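Local coordinates for protein 7,8-dihydro-6-hydroxymethylpterin pyrophosphokinase-dihydropteroate synthase (Plasmodium falciparum, PDB 6JWV) that probably carries out two successive steps of folate biosynthesis, pyrophosphorylating 6-hydroxymethyl-7,8-dihydropterin and then condensing the product with 4-aminobenzoate to give 7,8-dihydropteroate, at residues Thr36-Val41 with Leu166-Lys171; Asn502-Cys507 with Val527-Arg532; Tyr554-Leu559 with Ile572-Gly577; Leu578-Lys583 with Ser607-Ile612. The protein carries 1 engineered substitution. All blocks are in the same frame, centred on the assembly; numbering follows the deposited sequence.

Contact 1: Thr36-Val41 with Leu166-Lys171; sequences TALHLV and LTVVVK
Leu38 and Val41, one helical turn apart, face Leu166, Val168 and Val170, the alternate residues that strand 166-171 turns to the same side. Leu38 and Val41 share the helix's side of the contact almost equally. The CB of Leu38 stays close to the helix and serves mainly as a stalk. CG lies anti to the carbonyl carbon (chi1 -73°), which brings the branch point down to the strand, 4.2 Å from Leu166 CD2. From there the two methyl groups part: CD1 meets Leu166 CD2 at 4.1 Å, the two leucines approaching tip to tip, while CD2 runs alongside Val168 in the opposite direction and lies 3.4 Å from Val168 CG1. Leucine suits the place because its fork can serve two strand residues at once.

Val41 fills the next position with a shorter side chain, branched already at CB. Its CG1, anti to the backbone N (chi1 163°), crosses Val170 at a slant and comes 3.7 Å from Val170 CG2. The same methyl grazes Val168 CG2 at 4.5 Å. Beta-branched valines are at home in the strand, giving it a low, even surface for the helix to rest on. All five residues are buried, and the contact is purely apolar.

The short helix and strand segments run almost parallel, 11° apart, with axes 10.9 Å from each other. Ile48 of strand 46-57 also touches Leu38 and Val41, and just beyond the helix segment Glu42 and Gly46 bind calcium. A helix laid on an antiparallel sheet whose first four strands are ordered 4-1-3-2 is characteristic of the ferredoxin-like fold of the pyrophosphokinase.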
# COMPACT_ATOMS: atom_id res chain seq x y z
N THR A 36 38.01 7.06 -2.20
CA THR A 36 39.43 7.39 -2.43
C THR A 36 39.67 8.88 -2.16
O THR A 36 40.61 9.23 -1.45
CB THR A 36 39.87 6.94 -3.86
OG1 THR A 36 39.80 5.51 -3.94
CG2 THR A 36 41.29 7.40 -4.23
N ALA A 37 38.82 9.75 -2.69
CA ALA A 37 38.82 11.16 -2.28
C ALA A 37 38.71 11.31 -0.75
O ALA A 37 39.49 12.04 -0.13
CB ALA A 37 37.74 11.95 -2.99
N LEU A 38 37.78 10.57 -0.14
CA LEU A 38 37.62 10.58 1.30
C LEU A 38 38.89 10.20 2.04
O LEU A 38 39.19 10.84 3.05
CB LEU A 38 36.45 9.73 1.77
CG LEU A 38 35.04 10.27 1.51
CD1 LEU A 38 34.00 9.35 2.14
CD2 LEU A 38 34.87 11.68 2.04
N HIS A 39 39.62 9.20 1.55
CA HIS A 39 40.86 8.76 2.21
C HIS A 39 41.89 9.86 2.17
O HIS A 39 42.50 10.17 3.18
CB HIS A 39 41.46 7.50 1.58
CG HIS A 39 40.59 6.29 1.69
ND1 HIS A 39 40.14 5.79 2.90
CD2 HIS A 39 40.10 5.46 0.73
CE1 HIS A 39 39.40 4.72 2.68
NE2 HIS A 39 39.34 4.51 1.38
N LEU A 40 42.06 10.43 0.98
CA LEU A 40 43.08 11.43 0.75
C LEU A 40 42.75 12.71 1.48
O LEU A 40 43.66 13.38 1.96
CB LEU A 40 43.29 11.65 -0.75
CG LEU A 40 43.78 10.41 -1.54
CD1 LEU A 40 43.67 10.59 -3.05
CD2 LEU A 40 45.20 10.02 -1.16
N VAL A 41 41.45 13.03 1.61
CA VAL A 41 40.99 14.09 2.53
C VAL A 41 41.45 13.79 3.96
O VAL A 41 42.12 14.61 4.59
CB VAL A 41 39.45 14.30 2.47
CG1 VAL A 41 38.94 15.07 3.69
CG2 VAL A 41 39.03 15.02 1.20
N LEU A 166 28.56 14.26 -3.04
CA LEU A 166 28.77 13.98 -1.62
C LEU A 166 29.40 15.18 -0.95
O LEU A 166 30.33 15.77 -1.51
CB LEU A 166 29.70 12.76 -1.48
CG LEU A 166 30.34 12.39 -0.13
CD1 LEU A 166 29.30 11.85 0.84
CD2 LEU A 166 31.45 11.38 -0.35
N THR A 167 28.93 15.54 0.25
CA THR A 167 29.62 16.58 1.04
C THR A 167 30.27 16.03 2.31
O THR A 167 29.86 15.00 2.84
CB THR A 167 28.73 17.77 1.43
OG1 THR A 167 27.54 17.30 2.06
CG2 THR A 167 28.42 18.64 0.23
N VAL A 168 31.31 16.72 2.78
CA VAL A 168 32.03 16.30 3.96
C VAL A 168 32.43 17.51 4.77
O VAL A 168 32.69 18.56 4.20
CB VAL A 168 33.25 15.35 3.67
CG1 VAL A 168 33.04 14.52 2.40
CG2 VAL A 168 34.56 16.09 3.53
N VAL A 169 32.46 17.36 6.09
CA VAL A 169 33.04 18.35 6.98
C VAL A 169 34.37 17.83 7.49
O VAL A 169 34.45 16.72 8.05
CB VAL A 169 32.12 18.72 8.17
CG1 VAL A 169 32.73 19.86 8.98
CG2 VAL A 169 30.73 19.12 7.69
N VAL A 170 35.40 18.64 7.29
CA VAL A 170 36.73 18.31 7.75
C VAL A 170 37.12 19.30 8.83
O VAL A 170 37.05 20.51 8.62
CB VAL A 170 37.78 18.38 6.62
CG1 VAL A 170 38.99 17.53 6.97
CG2 VAL A 170 37.18 17.91 5.29
N LYS A 171 37.51 18.78 9.98
CA LYS A 171 38.28 19.57 10.94
C LYS A 171 39.71 19.55 10.39
O LYS A 171 40.40 18.53 10.43
CB LYS A 171 38.15 18.99 12.36
CG LYS A 171 39.20 19.46 13.36
CD LYS A 171 38.74 19.35 14.82
CE LYS A 171 38.67 17.91 15.32
NZ LYS A 171 38.04 17.84 16.68

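Contact 2: Asn502-Cys507 with Val527-Arg532. With XTZ (4-{[(2-amino-4-oxo-3,4,7,8-tetrahydropteridin-6-yl)methyl]amino}-N-(1,3-thiazol-2-yl)benzenesulfonamide), chain C; ACT (acetate ion), chain I.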
# COMPACT_ATOMS: atom_id res chain seq x y z
N ASN A 502 26.91 -6.29 11.50
CA ASN A 502 25.57 -6.21 12.10
C ASN A 502 25.76 -6.20 13.62
O ASN A 502 25.97 -7.25 14.25
CB ASN A 502 24.68 -7.36 11.61
CG ASN A 502 23.33 -7.43 12.32
OD1 ASN A 502 22.85 -6.46 12.91
ND2 ASN A 502 22.70 -8.59 12.26
N ASP A 503 25.75 -4.99 14.18
CA ASP A 503 25.98 -4.76 15.61
C ASP A 503 24.65 -4.50 16.32
O ASP A 503 24.06 -3.41 16.19
CB ASP A 503 26.95 -3.59 15.82
CG ASP A 503 27.50 -3.53 17.26
OD1 ASP A 503 26.72 -3.58 18.26
OD2 ASP A 503 28.74 -3.39 17.39
N ILE A 504 24.19 -5.49 17.08
CA ILE A 504 22.91 -5.38 17.76
C ILE A 504 22.89 -4.40 18.94
O ILE A 504 21.81 -4.06 19.44
CB ILE A 504 22.32 -6.77 18.14
CG1 ILE A 504 23.30 -7.57 19.02
CG2 ILE A 504 21.89 -7.53 16.88
CD1 ILE A 504 22.64 -8.63 19.88
N SER A 505 24.06 -3.93 19.37
CA SER A 505 24.16 -2.94 20.45
C SER A 505 24.34 -1.53 19.88
O SER A 505 24.48 -0.55 20.63
CB SER A 505 25.30 -3.30 21.39
OG SER A 505 26.56 -2.93 20.86
N ALA A 506 24.34 -1.45 18.55
CA ALA A 506 24.56 -0.21 17.81
C ALA A 506 25.92 0.40 18.19
O ALA A 506 26.05 1.60 18.44
CB ALA A 506 23.39 0.77 17.99
N CYS A 507 26.92 -0.47 18.24
CA CYS A 507 28.31 -0.14 18.62
C CYS A 507 28.45 0.53 20.00
O CYS A 507 29.44 1.23 20.22
CB CYS A 507 29.02 0.66 17.50
SG CYS A 507 28.83 -0.04 15.83
N VAL A 527 25.12 -2.17 10.26
CA VAL A 527 23.74 -2.16 10.75
C VAL A 527 23.72 -1.73 12.23
O VAL A 527 24.34 -2.36 13.07
CB VAL A 527 23.05 -3.54 10.58
CG1 VAL A 527 21.60 -3.48 11.03
CG2 VAL A 527 23.08 -3.97 9.13
N LEU A 528 22.98 -0.66 12.53
CA LEU A 528 22.80 -0.18 13.91
C LEU A 528 21.44 -0.60 14.44
O LEU A 528 20.42 -0.16 13.93
CB LEU A 528 22.96 1.36 13.99
CG LEU A 528 24.34 1.97 13.71
CD1 LEU A 528 24.33 3.50 13.82
CD2 LEU A 528 25.43 1.37 14.61
N MET A 529 21.42 -1.45 15.46
CA MET A 529 20.14 -1.98 16.00
C MET A 529 19.82 -1.42 17.37
O MET A 529 20.73 -1.27 18.20
CB MET A 529 20.15 -3.51 16.07
CG MET A 529 18.77 -4.15 15.94
SD MET A 529 18.57 -5.82 16.65
CE MET A 529 18.85 -5.47 18.39
N HIS A 530 18.54 -1.11 17.61
CA HIS A 530 18.07 -0.73 18.94
C HIS A 530 17.71 -1.96 19.78
O HIS A 530 16.89 -2.79 19.36
CB HIS A 530 16.89 0.24 18.90
CG HIS A 530 16.34 0.56 20.26
ND1 HIS A 530 15.39 -0.23 20.87
CD2 HIS A 530 16.65 1.53 21.14
CE1 HIS A 530 15.13 0.26 22.08
NE2 HIS A 530 15.88 1.33 22.26
N LYS A 531 18.32 -2.06 20.96
CA LYS A 531 17.88 -2.98 22.03
C LYS A 531 18.12 -2.34 23.39
O LYS A 531 18.83 -1.35 23.48
CB LYS A 531 18.60 -4.33 21.96
CG LYS A 531 20.07 -4.33 22.36
CD LYS A 531 20.66 -5.71 22.19
CE LYS A 531 22.18 -5.74 22.37
NZ LYS A 531 22.64 -5.27 23.72
N ARG A 532 17.51 -2.91 24.43
CA ARG A 532 17.86 -2.61 25.82
C ARG A 532 18.31 -3.88 26.51
O ARG A 532 17.74 -4.95 26.28
CB ARG A 532 16.69 -2.02 26.57
CG ARG A 532 16.38 -0.58 26.23
CD ARG A 532 15.06 -0.24 26.89
NE ARG A 532 14.68 1.17 26.83
CZ ARG A 532 13.49 1.61 27.23
NH1 ARG A 532 12.58 0.76 27.67
NH2 ARG A 532 13.19 2.89 27.15
O3 XTZ C . 16.09 -8.15 14.46
C16 XTZ C . 17.32 -8.32 14.32
N2 XTZ C . 18.06 -7.39 13.70
C3 XTZ C . 18.00 -9.54 14.83
N4 XTZ C . 17.35 -10.54 15.48
C4 XTZ C . 18.05 -11.63 15.93
C15 XTZ C . 19.54 -11.78 15.72
N8 XTZ C . 20.16 -10.67 15.01
C2 XTZ C . 19.47 -9.61 14.58
N3 XTZ C . 20.09 -8.59 13.92
C1 XTZ C . 19.39 -7.51 13.51
N1 XTZ C . 20.02 -6.51 12.87
C5 XTZ C . 17.36 -12.76 16.65
N5 XTZ C . 17.01 -12.38 18.02
C6 XTZ C . 15.75 -12.56 18.55
C14 XTZ C . 15.08 -13.76 18.27
C13 XTZ C . 13.81 -13.96 18.78
C9 XTZ C . 13.17 -13.00 19.57
C8 XTZ C . 13.84 -11.80 19.87
C7 XTZ C . 15.13 -11.58 19.35
S1 XTZ C . 11.70 -13.34 20.13
O1 XTZ C . 10.71 -13.43 19.12
O2 XTZ C . 11.28 -12.27 21.00
N6 XTZ C . 11.75 -14.77 20.90
C10 XTZ C . 11.72 -16.02 20.32
S2 XTZ C . 11.29 -17.46 21.19
C12 XTZ C . 11.51 -18.48 19.80
C11 XTZ C . 11.91 -17.64 18.75
N7 XTZ C . 12.02 -16.30 19.03
C ACT I . 15.50 3.85 24.61
O ACT I . 15.93 2.70 24.85
OXT ACT I . 14.73 4.45 25.38
CH3 ACT I . 15.90 4.59 23.38
O HOH W 1 22.50 -1.85 23.16
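The amide of Asn502, with Val527 CG1 packed 3.7 Å from its OD1, meets the pterin with both of its ends. OD1 accepts from XTZ N1 at 2.8 Å (163°), and ND2 donates to XTZ N3 at 3.1 Å. This pair of bonds, one accepted and one donated, suits an amide and fixes its rotation, and Asp430 takes a further bond from ND2. One face of the pterin is covered by both segments: Met529 SD stands 3.4 Å from XTZ N2, and Ile504 CG2 lies over XTZ N3. These two side chains run side by side, pointing the same way. In the flat groups farther on, a single acetate oxygen lies in the plane of the His530 ring, at its NE2 edge, and also takes a bond from Arg532 NE.

The backbones are joined by Asp503 N to Val527 O, 3.2 Å, and by a weak bond from Met529 N to Asp503 O. Asp503 also shapes the exit from its strand. Its OD1 accepts from Ser505 N, forming an Asx turn, as well as from Ser505 OG and, above the carboxylate plane, from Cys507 N. Ala506 is small enough for Leu528 CD2 to lie against its CA.

Strands 500-503 and 525-529 are parallel neighbours in the sheet, flanked by strand 478-482 beyond the first and strand 572-575 beyond the second, while helix 547-564 packs against Leu528 and Ala506.

Contact 3: Tyr554-Leu559 with Ile572-Gly577; sequences YLEQRL and ILFDIG. With XTZ (4-{[(2-amino-4-oxo-3,4,7,8-tetrahydropteridin-6-yl)methyl]amino}-N-(1,3-thiazol-2-yl)benzenesulfonamide), chain C.
Asp575, whose backbone O rests against Leu555 CD1, holds the pterin through a single carboxylate oxygen. OD2 accepts from XTZ N2 at 2.7 Å and from XTZ N1 at 2.8 Å, so two neighbouring N-H groups of the ligand converge on one atom. The other oxygen, OD1, takes the backbone N of Gly577 at 3.0 Å in a nearly straight bond (166°) that arrives from above the carboxylate plane. This Asx turn helps to fix the rotation of the carboxylate. A carboxylate suits the place, since it can accept on both oxygens. Gly577 follows with a positive phi, a conformation that glycine adopts easily.

The other side of the strand is apolar. Phe574 CG is anti to its own carbonyl carbon (chi1 -81°), which carries the ring out toward the helix, where Leu555 and Leu559 meet two opposite parts of its rim obliquely, from the same side of the ring plane. Leu555 CB meets CD2 of the ring at 3.5 Å, and Leu559 CD1, crossing at about a right angle, meets CE1 at 3.4 Å. Leu559 CD1 also reaches Ile572 CG2 at 3.7 Å. Glu556 passes the ring with its aliphatic CG, its carboxylate going on to the hydroxyl of Tyr600, whose own ring stacks on Phe574.

Helix 554-559 runs nearly antiparallel to the strand, at 161°. It belongs to the right-handed beta-alpha-beta crossover that links parallel strands 525-529 and 572-575, the repeating element of a TIM barrel, with the ligand-binding aspartate at the C-terminal end of its strand as usual for this fold.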
# COMPACT_ATOMS: atom_id res chain seq x y z
N TYR A 554 17.21 7.53 19.30
CA TYR A 554 18.34 6.71 19.74
C TYR A 554 19.22 6.37 18.53
O TYR A 554 20.43 6.62 18.57
CB TYR A 554 17.87 5.46 20.48
CG TYR A 554 18.96 4.41 20.73
CD1 TYR A 554 19.23 3.40 19.77
CD2 TYR A 554 19.73 4.42 21.92
CE1 TYR A 554 20.23 2.45 19.99
CE2 TYR A 554 20.73 3.48 22.14
CZ TYR A 554 20.97 2.50 21.18
OH TYR A 554 21.94 1.56 21.38
N LEU A 555 18.61 5.83 17.47
CA LEU A 555 19.33 5.45 16.26
C LEU A 555 20.01 6.62 15.58
O LEU A 555 21.16 6.50 15.18
CB LEU A 555 18.44 4.67 15.30
CG LEU A 555 18.09 3.25 15.74
CD1 LEU A 555 17.06 2.66 14.80
CD2 LEU A 555 19.32 2.36 15.85
N GLU A 556 19.30 7.74 15.49
CA GLU A 556 19.88 9.00 15.00
C GLU A 556 21.13 9.42 15.78
O GLU A 556 22.14 9.77 15.19
CB GLU A 556 18.82 10.09 14.96
CG GLU A 556 17.91 9.99 13.75
CD GLU A 556 16.69 10.90 13.79
OE1 GLU A 556 16.28 11.34 14.88
OE2 GLU A 556 16.09 11.17 12.72
N GLN A 557 21.08 9.34 17.10
CA GLN A 557 22.22 9.72 17.91
C GLN A 557 23.40 8.79 17.70
O GLN A 557 24.53 9.24 17.63
CB GLN A 557 21.84 9.83 19.40
CG GLN A 557 20.74 10.86 19.70
CD GLN A 557 20.27 10.85 21.16
OE1 GLN A 557 19.59 11.79 21.61
NE2 GLN A 557 20.61 9.79 21.91
N ARG A 558 23.13 7.49 17.58
CA ARG A 558 24.16 6.51 17.29
C ARG A 558 24.79 6.81 15.92
O ARG A 558 26.02 6.78 15.79
CB ARG A 558 23.59 5.09 17.33
CG ARG A 558 23.02 4.61 18.67
CD ARG A 558 23.99 4.77 19.84
NE ARG A 558 25.30 4.16 19.59
CZ ARG A 558 26.47 4.60 20.07
NH1 ARG A 558 26.54 5.67 20.85
NH2 ARG A 558 27.58 3.94 19.77
N LEU A 559 23.97 7.11 14.91
CA LEU A 559 24.49 7.52 13.62
C LEU A 559 25.35 8.78 13.75
O LEU A 559 26.43 8.86 13.14
CB LEU A 559 23.37 7.72 12.59
CG LEU A 559 23.70 8.24 11.19
CD1 LEU A 559 22.81 7.61 10.12
CD2 LEU A 559 23.65 9.78 11.11
N ILE A 572 25.50 3.58 6.75
CA ILE A 572 24.90 3.28 8.03
C ILE A 572 23.44 2.86 7.88
O ILE A 572 22.65 3.55 7.25
CB ILE A 572 25.08 4.45 9.01
CG1 ILE A 572 26.56 4.64 9.30
CG2 ILE A 572 24.35 4.20 10.32
CD1 ILE A 572 26.91 5.96 9.93
N LEU A 573 23.09 1.72 8.47
CA LEU A 573 21.74 1.14 8.37
C LEU A 573 21.02 1.10 9.71
O LEU A 573 21.61 0.70 10.73
CB LEU A 573 21.82 -0.27 7.79
CG LEU A 573 22.43 -0.35 6.39
CD1 LEU A 573 23.33 -1.56 6.32
CD2 LEU A 573 21.33 -0.43 5.36
N PHE A 574 19.76 1.52 9.69
CA PHE A 574 18.92 1.67 10.87
C PHE A 574 18.16 0.39 11.05
O PHE A 574 17.68 -0.18 10.06
CB PHE A 574 17.89 2.77 10.64
CG PHE A 574 18.41 4.16 10.84
CD1 PHE A 574 19.39 4.69 9.98
CD2 PHE A 574 17.89 4.97 11.85
CE1 PHE A 574 19.86 5.99 10.17
CE2 PHE A 574 18.36 6.26 12.05
CZ PHE A 574 19.35 6.77 11.22
N ASP A 575 18.02 -0.06 12.29
CA ASP A 575 17.20 -1.22 12.60
C ASP A 575 16.55 -1.02 13.96
O ASP A 575 17.22 -0.76 14.98
CB ASP A 575 18.04 -2.51 12.55
CG ASP A 575 17.19 -3.81 12.76
OD1 ASP A 575 15.99 -3.75 13.13
OD2 ASP A 575 17.77 -4.92 12.55
N ILE A 576 15.23 -1.13 13.96
CA ILE A 576 14.37 -0.90 15.13
C ILE A 576 14.45 -1.98 16.20
O ILE A 576 13.90 -1.80 17.29
CB ILE A 576 12.89 -0.76 14.73
CG1 ILE A 576 12.44 -2.03 13.97
CG2 ILE A 576 12.69 0.54 13.97
CD1 ILE A 576 11.14 -1.91 13.22
N GLY A 577 15.08 -3.11 15.89
CA GLY A 577 15.20 -4.22 16.82
C GLY A 577 13.88 -4.80 17.33
O GLY A 577 13.65 -4.86 18.55
O3 XTZ C . 16.09 -8.15 14.46
C16 XTZ C . 17.32 -8.32 14.32
N2 XTZ C . 18.06 -7.39 13.70
C3 XTZ C . 18.00 -9.54 14.83
N4 XTZ C . 17.35 -10.54 15.48
C4 XTZ C . 18.05 -11.63 15.93
C15 XTZ C . 19.54 -11.78 15.72
N8 XTZ C . 20.16 -10.67 15.01
C2 XTZ C . 19.47 -9.61 14.58
N3 XTZ C . 20.09 -8.59 13.92
C1 XTZ C . 19.39 -7.51 13.51
N1 XTZ C . 20.02 -6.51 12.87
C5 XTZ C . 17.36 -12.76 16.65
N5 XTZ C . 17.01 -12.38 18.02
C6 XTZ C . 15.75 -12.56 18.55
C14 XTZ C . 15.08 -13.76 18.27
C13 XTZ C . 13.81 -13.96 18.78
C9 XTZ C . 13.17 -13.00 19.57
C8 XTZ C . 13.84 -11.80 19.87
C7 XTZ C . 15.13 -11.58 19.35
S1 XTZ C . 11.70 -13.34 20.13
O1 XTZ C . 10.71 -13.43 19.12
O2 XTZ C . 11.28 -12.27 21.00
N6 XTZ C . 11.75 -14.77 20.90
C10 XTZ C . 11.72 -16.02 20.32
S2 XTZ C . 11.29 -17.46 21.19
C12 XTZ C . 11.51 -18.48 19.80
C11 XTZ C . 11.91 -17.64 18.75
N7 XTZ C . 12.02 -16.30 19.03

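Contact 4: Leu578-Lys583 with Ser607-Ile612; sequences LGFAKK and SRKRFI. With XTZ (4-{[(2-amino-4-oxo-3,4,7,8-tetrahydropteridin-6-yl)methyl]amino}-N-(1,3-thiazol-2-yl)benzenesulfonamide), chain C.
Leu578 meets the second segment both through its backbone and through its side chain. Its carbonyl O accepts from Lys609 NZ at 2.9 Å, the donor tilted 31° from the carbonyl plane, while CD1 lies 4.0 Å from Phe611 CZ, the two side chains crossing at a slant. Lys609 is extended beyond CG, long enough to carry its ammonium to the pterin, where NZ donates to XTZ O3 at 2.7 Å and weakly to XTZ N4. Gly605 O is a further partner, so the charge is held among acceptors.

Gly579 follows with a positive phi. A CB here would point to the Lys609 chain and crowd XTZ C8, so the lack of a side chain leaves room for the ligand's benzene ring. Phe580 then lays one face of its ring against XTZ C7, offset toward the rim, with XTZ N4 at its edge; a flat aromatic suits this wall of the pocket.

Phe580 O accepts from Lys582 NZ, which also lies within bonding distance of Ile576 O, Gly577 O and His530 ND1, more acceptors than its three N-H can serve singly, and so draws the loop together. Lys583 closes the segment as the N-cap of helix 584-592.

Across from this loop, Arg610 grips the sulfonyl: its backbone N donates to XTZ O1 at 2.7 Å, and NE and NH1 share XTZ O2. Asp539 steadies the guanidinium by a salt bridge. Together the two segments line the pterin and 4-aminobenzoate pocket of dihydropteroate synthase, occupied here by a pterin-sulfathiazole adduct.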
# COMPACT_ATOMS: atom_id res chain seq x y z
N LEU A 578 13.02 -5.24 16.41
CA LEU A 578 11.80 -5.96 16.75
C LEU A 578 12.07 -7.12 17.72
O LEU A 578 13.02 -7.90 17.53
CB LEU A 578 11.11 -6.46 15.48
CG LEU A 578 10.60 -5.38 14.52
CD1 LEU A 578 10.09 -6.05 13.26
CD2 LEU A 578 9.52 -4.50 15.13
N GLY A 579 11.24 -7.22 18.76
CA GLY A 579 11.39 -8.22 19.83
C GLY A 579 12.51 -7.99 20.85
O GLY A 579 12.62 -8.74 21.83
N PHE A 580 13.36 -6.99 20.64
CA PHE A 580 14.45 -6.70 21.59
C PHE A 580 14.07 -5.57 22.57
O PHE A 580 14.22 -4.38 22.24
CB PHE A 580 15.69 -6.27 20.83
CG PHE A 580 16.45 -7.39 20.19
CD1 PHE A 580 16.21 -7.74 18.86
CD2 PHE A 580 17.47 -8.04 20.89
CE1 PHE A 580 16.94 -8.74 18.25
CE2 PHE A 580 18.21 -9.03 20.28
CZ PHE A 580 17.94 -9.39 18.96
N ALA A 581 13.62 -5.95 23.76
CA ALA A 581 13.07 -5.00 24.77
C ALA A 581 11.81 -4.27 24.28
O ALA A 581 11.64 -3.03 24.44
CB ALA A 581 14.14 -4.04 25.28
N LYS A 582 10.92 -5.06 23.66
CA LYS A 582 9.62 -4.60 23.23
C LYS A 582 8.63 -5.70 23.50
O LYS A 582 8.85 -6.85 23.12
CB LYS A 582 9.62 -4.30 21.73
CG LYS A 582 10.36 -3.05 21.28
CD LYS A 582 11.63 -3.40 20.53
CE LYS A 582 12.50 -2.18 20.34
NZ LYS A 582 13.88 -2.55 19.97
N LYS A 583 7.52 -5.36 24.16
CA LYS A 583 6.36 -6.25 24.20
C LYS A 583 5.82 -6.42 22.76
O LYS A 583 5.99 -5.53 21.91
CB LYS A 583 5.29 -5.63 25.09
CG LYS A 583 5.56 -5.67 26.59
CD LYS A 583 4.97 -4.45 27.30
CE LYS A 583 3.49 -4.19 26.99
NZ LYS A 583 3.24 -2.75 26.63
N SER A 607 11.73 -12.25 11.36
CA SER A 607 11.61 -13.67 11.06
C SER A 607 11.55 -14.57 12.29
O SER A 607 12.49 -14.64 13.10
CB SER A 607 12.75 -14.10 10.14
OG SER A 607 12.61 -15.44 9.71
N ARG A 608 10.40 -15.25 12.42
CA ARG A 608 10.18 -16.34 13.39
C ARG A 608 10.02 -15.86 14.82
O ARG A 608 10.06 -16.66 15.77
CB ARG A 608 11.26 -17.43 13.28
CG ARG A 608 11.28 -18.16 11.96
CD ARG A 608 12.01 -19.46 12.15
NE ARG A 608 12.22 -20.19 10.90
CZ ARG A 608 13.04 -21.24 10.80
NH1 ARG A 608 13.70 -21.67 11.87
NH2 ARG A 608 13.19 -21.86 9.63
N LYS A 609 9.81 -14.56 14.98
CA LYS A 609 9.72 -13.97 16.32
C LYS A 609 8.33 -14.14 16.94
O LYS A 609 7.33 -14.26 16.23
CB LYS A 609 10.20 -12.52 16.31
CG LYS A 609 11.68 -12.41 16.01
CD LYS A 609 12.16 -10.98 16.01
CE LYS A 609 13.66 -10.96 15.88
NZ LYS A 609 14.11 -9.60 15.50
N ARG A 610 8.30 -14.17 18.27
CA ARG A 610 7.08 -14.41 19.04
C ARG A 610 5.96 -13.42 18.73
O ARG A 610 4.80 -13.80 18.73
CB ARG A 610 7.37 -14.36 20.54
CG ARG A 610 8.29 -15.44 21.10
CD ARG A 610 8.69 -15.11 22.54
NE ARG A 610 9.42 -13.83 22.65
CZ ARG A 610 9.42 -13.02 23.72
NH1 ARG A 610 10.12 -11.89 23.69
NH2 ARG A 610 8.72 -13.31 24.82
N PHE A 611 6.30 -12.16 18.45
CA PHE A 611 5.27 -11.16 18.15
C PHE A 611 4.36 -11.53 16.95
O PHE A 611 3.23 -11.08 16.88
CB PHE A 611 5.86 -9.75 18.03
CG PHE A 611 6.37 -9.40 16.66
CD1 PHE A 611 5.50 -8.89 15.69
CD2 PHE A 611 7.72 -9.54 16.35
CE1 PHE A 611 5.96 -8.57 14.42
CE2 PHE A 611 8.20 -9.21 15.09
CZ PHE A 611 7.31 -8.73 14.12
N ILE A 612 4.87 -12.33 16.01
CA ILE A 612 4.08 -12.76 14.85
C ILE A 612 2.88 -13.58 15.32
O ILE A 612 1.74 -13.33 14.90
CB ILE A 612 4.91 -13.55 13.81
CG1 ILE A 612 5.95 -12.63 13.18
CG2 ILE A 612 4.02 -14.16 12.73
CD1 ILE A 612 7.01 -13.35 12.39
O3 XTZ C . 16.09 -8.15 14.46
C16 XTZ C . 17.32 -8.32 14.32
N2 XTZ C . 18.06 -7.39 13.70
C3 XTZ C . 18.00 -9.54 14.83
N4 XTZ C . 17.35 -10.54 15.48
C4 XTZ C . 18.05 -11.63 15.93
C15 XTZ C . 19.54 -11.78 15.72
N8 XTZ C . 20.16 -10.67 15.01
C2 XTZ C . 19.47 -9.61 14.58
N3 XTZ C . 20.09 -8.59 13.92
C1 XTZ C . 19.39 -7.51 13.51
N1 XTZ C . 20.02 -6.51 12.87
C5 XTZ C . 17.36 -12.76 16.65
N5 XTZ C . 17.01 -12.38 18.02
C6 XTZ C . 15.75 -12.56 18.55
C14 XTZ C . 15.08 -13.76 18.27
C13 XTZ C . 13.81 -13.96 18.78
C9 XTZ C . 13.17 -13.00 19.57
C8 XTZ C . 13.84 -11.80 19.87
C7 XTZ C . 15.13 -11.58 19.35
S1 XTZ C . 11.70 -13.34 20.13
O1 XTZ C . 10.71 -13.43 19.12
O2 XTZ C . 11.28 -12.27 21.00
N6 XTZ C . 11.75 -14.77 20.90
C10 XTZ C . 11.72 -16.02 20.32
S2 XTZ C . 11.29 -17.46 21.19
C12 XTZ C . 11.51 -18.48 19.80
C11 XTZ C . 11.91 -17.64 18.75
N7 XTZ C . 12.02 -16.30 19.03

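Overall arrangement
Contact 1 stands apart in the pyrophosphokinase half, its centre about 23 Å from that of contact 3 and 39 Å from that of contact 4; it is all hydrocarbon, a helix on an antiparallel sheet. Contacts 2, 3 and 4 belong to the synthase barrel and share one ligand. Contacts 2 and 3 use adjoining parallel strands, joined through Leu528 N and Leu573 O, and both combine an apolar core with polar groups at the strand ends. Contact 4 lies farthest from the chain's centre and joins loops, with charged side chains meeting the ligand; Lys582 ties it to both neighbours. All four are largely buried, though contacts 2, 3 and 4 include partly exposed residues, whereas every touching residue of contact 1 is buried.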